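PDB 2D2E: SufC protein from Thermus thermophilus, which binds and hydrolyses ATP as a cytoplasmic ABC-type ATPase, probably to power iron-sulfur cluster assembly by the Suf machinery. Local coordinates for residues 125-136 against 151-159. Residues are numbered along the deposited sequence; the frame is centred on the assembly and turned at random.
Sequences ALELLDWDESYL and RNEILQLLV
Arg-151 reaches between Trp-131 and Tyr-135 in the helical subdomain of this ABC ATPase, where helix 148-160, following the signature motif, meets the Schellman-capped end of helix 115-129 and the 3-10 turn beyond. The axes of 125-129 and 151-159 lie at 117°, 10.0 Å apart at closest approach. The arginine bends at chi3 (66°), and its guanidinium stacks almost flat on Tyr-135, planes at 8°. On Trp-131 the group stands steeply tilted, yet CZ sits 4.1 Å from the six-membered ring's centroid, squarely over the face: a cation-pi contact. Leu-129 CB backs the opposite indole face. A serine for Trp-131 would probably strip the guanidinium of its indole face and leave it freer to swing. Tyr-135 OH comes 3.4 Å from Asn-152 N, at too poor an angle for a hydrogen bond. Ile-154 CG2 packs 4.0 Å from Leu-129 CD2. Leu-155 divides its methyls: CD2 meets the Tyr-135 ring edge in plane, 3.7 Å from CE2, while CD1 turns to Ala-125. Leu-158 CD2 lies 3.9 Å from Leu-128 CD1; Leu-158 also touches Met-189 of helix 176-189. Locally, small Ala-125 brings its CA within 5.7 Å of Leu-158 CA, its CB 3.7 Å from Leu-158 CB and against Val-159 CG2.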
loop_
_atom_site.group_PDB
_atom_site.type_symbol
_atom_site.label_atom_id
_atom_site.label_comp_id
_atom_site.label_asym_id
_atom_site.label_seq_id
_atom_site.Cartn_x
_atom_site.Cartn_y
_atom_site.Cartn_z
ATOM N N ALA A 125 10.728 15.514 -2.153
ATOM C CA ALA A 125 9.507 14.917 -1.622
ATOM C C ALA A 125 8.628 15.980 -0.975
ATOM O O ALA A 125 7.416 16.001 -1.177
ATOM C CB ALA A 125 9.849 13.819 -0.609
ATOM N N LEU A 126 9.234 16.874 -0.197
ATOM C CA LEU A 126 8.460 17.932 0.447
ATOM C C LEU A 126 7.789 18.832 -0.590
ATOM O O LEU A 126 6.661 19.263 -0.398
ATOM C CB LEU A 126 9.359 18.774 1.352
ATOM C CG LEU A 126 9.902 18.066 2.595
ATOM C CD1 LEU A 126 10.922 18.974 3.279
ATOM C CD2 LEU A 126 8.768 17.686 3.534
ATOM N N GLU A 127 8.484 19.112 -1.687
ATOM C CA GLU A 127 7.914 19.952 -2.743
ATOM C C GLU A 127 6.682 19.281 -3.359
ATOM O O GLU A 127 5.644 19.914 -3.567
ATOM C CB GLU A 127 8.943 20.186 -3.841
ATOM C CG GLU A 127 10.046 21.146 -3.461
ATOM C CD GLU A 127 11.142 21.203 -4.514
ATOM O OE1 GLU A 127 10.829 21.038 -5.713
ATOM O OE2 GLU A 127 12.313 21.423 -4.141
ATOM N N LEU A 128 6.803 17.992 -3.645
ATOM C CA LEU A 128 5.699 17.258 -4.243
ATOM C C LEU A 128 4.491 17.198 -3.312
ATOM O O LEU A 128 3.349 17.247 -3.765
ATOM C CB LEU A 128 6.145 15.842 -4.601
ATOM C CG LEU A 128 7.091 15.710 -5.796
ATOM C CD1 LEU A 128 7.520 14.268 -5.955
ATOM C CD2 LEU A 128 6.390 16.197 -7.063
ATOM N N LEU A 129 4.746 17.086 -2.012
ATOM C CA LEU A 129 3.684 17.014 -1.015
ATOM C C LEU A 129 3.245 18.394 -0.541
ATOM O O LEU A 129 2.255 18.526 0.172
ATOM C CB LEU A 129 4.166 16.227 0.196
ATOM C CG LEU A 129 4.497 14.763 -0.048
ATOM C CD1 LEU A 129 5.143 14.161 1.200
ATOM C CD2 LEU A 129 3.213 14.018 -0.417
ATOM N N ASP A 130 3.992 19.420 -0.947
ATOM C CA ASP A 130 3.727 20.788 -0.521
ATOM C C ASP A 130 3.712 20.846 1.012
ATOM O O ASP A 130 2.788 21.405 1.617
ATOM C CB ASP A 130 2.388 21.296 -1.069
ATOM C CG ASP A 130 2.147 22.767 -0.738
ATOM O OD1 ASP A 130 0.971 23.187 -0.686
ATOM O OD2 ASP A 130 3.140 23.505 -0.538
ATOM N N TRP A 131 4.734 20.246 1.635
ATOM C CA TRP A 131 4.885 20.225 3.097
ATOM C C TRP A 131 6.103 21.067 3.485
ATOM O O TRP A 131 7.045 21.189 2.700
ATOM C CB TRP A 131 5.101 18.794 3.619
ATOM C CG TRP A 131 3.882 17.925 3.587
ATOM C CD1 TRP A 131 2.651 18.254 3.098
ATOM C CD2 TRP A 131 3.792 16.559 4.014
ATOM N NE1 TRP A 131 1.801 17.180 3.192
ATOM C CE2 TRP A 131 2.472 16.127 3.756
ATOM C CE3 TRP A 131 4.695 15.662 4.603
ATOM C CZ2 TRP A 131 2.035 14.828 4.043
ATOM C CZ3 TRP A 131 4.254 14.364 4.892
ATOM C CH2 TRP A 131 2.937 13.966 4.617
ATOM N N ASP A 132 6.089 21.624 4.697
ATOM C CA ASP A 132 7.196 22.466 5.163
ATOM C C ASP A 132 8.325 21.641 5.759
ATOM O O ASP A 132 8.083 20.669 6.468
ATOM C CB ASP A 132 6.710 23.469 6.214
ATOM C CG ASP A 132 7.824 24.412 6.691
ATOM O OD1 ASP A 132 8.754 23.957 7.385
ATOM O OD2 ASP A 132 7.772 25.615 6.360
ATOM N N GLU A 133 9.560 22.038 5.470
ATOM C CA GLU A 133 10.728 21.329 5.988
ATOM C C GLU A 133 10.752 21.214 7.518
ATOM O O GLU A 133 11.386 20.314 8.061
ATOM C CB GLU A 133 12.004 22.014 5.481
ATOM C CG GLU A 133 13.207 21.090 5.413
ATOM C CD GLU A 133 14.340 21.656 4.573
ATOM O OE1 GLU A 133 14.120 21.912 3.370
ATOM O OE2 GLU A 133 15.445 21.845 5.120
ATOM N N SER A 134 10.066 22.121 8.212
ATOM C CA SER A 134 10.003 22.092 9.671
ATOM C C SER A 134 9.395 20.782 10.200
ATOM O O SER A 134 9.662 20.378 11.332
ATOM C CB SER A 134 9.187 23.288 10.189
ATOM O OG SER A 134 7.853 23.260 9.703
ATOM N N TYR A 135 8.584 20.123 9.375
ATOM C CA TYR A 135 7.962 18.853 9.755
ATOM C C TYR A 135 9.002 17.791 10.143
ATOM O O TYR A 135 8.777 16.985 11.051
ATOM C CB TYR A 135 7.108 18.334 8.590
ATOM C CG TYR A 135 6.625 16.911 8.766
ATOM C CD1 TYR A 135 5.593 16.602 9.659
ATOM C CD2 TYR A 135 7.232 15.865 8.069
ATOM C CE1 TYR A 135 5.182 15.276 9.840
ATOM C CE2 TYR A 135 6.838 14.563 8.261
ATOM C CZ TYR A 135 5.823 14.263 9.127
ATOM O OH TYR A 135 5.452 12.936 9.246
ATOM N N LEU A 136 10.135 17.805 9.450
ATOM C CA LEU A 136 11.211 16.848 9.695
ATOM C C LEU A 136 11.832 16.955 11.085
ATOM O O LEU A 136 12.541 16.044 11.521
ATOM C CB LEU A 136 12.299 17.015 8.636
ATOM C CG LEU A 136 12.034 16.439 7.239
ATOM C CD1 LEU A 136 10.621 16.714 6.783
ATOM C CD2 LEU A 136 13.030 17.039 6.283
ATOM N N ARG A 151 1.220 10.153 8.038
ATOM C CA ARG A 151 2.080 11.175 7.437
ATOM C C ARG A 151 3.512 10.683 7.308
ATOM O O ARG A 151 4.166 10.919 6.300
ATOM C CB ARG A 151 2.078 12.458 8.267
ATOM C CG ARG A 151 0.838 13.312 8.097
ATOM C CD ARG A 151 1.062 14.734 8.621
ATOM N NE ARG A 151 2.058 15.464 7.830
ATOM C CZ ARG A 151 2.326 16.764 7.968
ATOM N NH1 ARG A 151 1.676 17.490 8.869
ATOM N NH2 ARG A 151 3.241 17.342 7.202
ATOM N N ASN A 152 4.004 10.017 8.353
ATOM C CA ASN A 152 5.357 9.488 8.351
ATOM C C ASN A 152 5.524 8.421 7.276
ATOM O O ASN A 152 6.558 8.353 6.620
ATOM C CB ASN A 152 5.698 8.882 9.717
ATOM C CG ASN A 152 7.132 8.390 9.792
ATOM O OD1 ASN A 152 7.556 7.529 9.014
ATOM N ND2 ASN A 152 7.890 8.941 10.735
ATOM N N GLU A 153 4.514 7.574 7.106
ATOM C CA GLU A 153 4.588 6.525 6.092
ATOM C C GLU A 153 4.578 7.119 4.682
ATOM O O GLU A 153 5.232 6.594 3.781
ATOM C CB GLU A 153 3.417 5.546 6.233
ATOM C CG GLU A 153 3.374 4.805 7.559
ATOM C CD GLU A 153 2.297 3.738 7.595
ATOM O OE1 GLU A 153 1.230 3.942 6.977
ATOM O OE2 GLU A 153 2.518 2.701 8.253
ATOM N N ILE A 154 3.833 8.204 4.492
ATOM C CA ILE A 154 3.753 8.841 3.162
ATOM C C ILE A 154 5.077 9.524 2.812
ATOM O O ILE A 154 5.475 9.561 1.656
ATOM C CB ILE A 154 2.573 9.833 3.084
ATOM C CG1 ILE A 154 1.255 9.048 3.057
ATOM C CG2 ILE A 154 2.700 10.735 1.854
ATOM C CD1 ILE A 154 1.166 8.024 1.887
ATOM N N LEU A 155 5.773 10.064 3.814
ATOM C CA LEU A 155 7.059 10.685 3.521
ATOM C C LEU A 155 8.010 9.552 3.114
ATOM O O LEU A 155 8.833 9.710 2.214
ATOM C CB LEU A 155 7.598 11.452 4.748
ATOM C CG LEU A 155 8.884 12.255 4.502
ATOM C CD1 LEU A 155 8.751 13.145 3.264
ATOM C CD2 LEU A 155 9.169 13.105 5.728
ATOM N N GLN A 156 7.885 8.387 3.751
ATOM C CA GLN A 156 8.745 7.262 3.379
ATOM C C GLN A 156 8.405 6.818 1.951
ATOM O O GLN A 156 9.284 6.450 1.173
ATOM C CB GLN A 156 8.545 6.064 4.308
ATOM C CG GLN A 156 9.060 6.292 5.692
ATOM C CD GLN A 156 8.951 5.039 6.518
ATOM O OE1 GLN A 156 9.541 4.006 6.178
ATOM N NE2 GLN A 156 8.179 5.110 7.590
ATOM N N LEU A 157 7.121 6.826 1.613
ATOM C CA LEU A 157 6.704 6.424 0.264
ATOM C C LEU A 157 7.419 7.237 -0.811
ATOM O O LEU A 157 7.919 6.684 -1.786
ATOM C CB LEU A 157 5.185 6.604 0.082
ATOM C CG LEU A 157 4.613 6.255 -1.305
ATOM C CD1 LEU A 157 4.623 4.720 -1.526
ATOM C CD2 LEU A 157 3.177 6.778 -1.410
ATOM N N LEU A 158 7.456 8.555 -0.638
ATOM C CA LEU A 158 8.107 9.417 -1.620
ATOM C C LEU A 158 9.631 9.319 -1.610
ATOM O O LEU A 158 10.268 9.340 -2.667
ATOM C CB LEU A 158 7.693 10.875 -1.398
ATOM C CG LEU A 158 6.429 11.332 -2.135
ATOM C CD1 LEU A 158 6.084 12.721 -1.700
ATOM C CD2 LEU A 158 6.649 11.319 -3.631
ATOM N N VAL A 159 10.215 9.211 -0.424
ATOM C CA VAL A 159 11.673 9.135 -0.312
ATOM C C VAL A 159 12.304 7.805 -0.724
ATOM O O VAL A 159 13.373 7.783 -1.363
ATOM C CB VAL A 159 12.106 9.502 1.136
ATOM C CG1 VAL A 159 13.601 9.290 1.329
ATOM C CG2 VAL A 159 11.755 10.984 1.415
#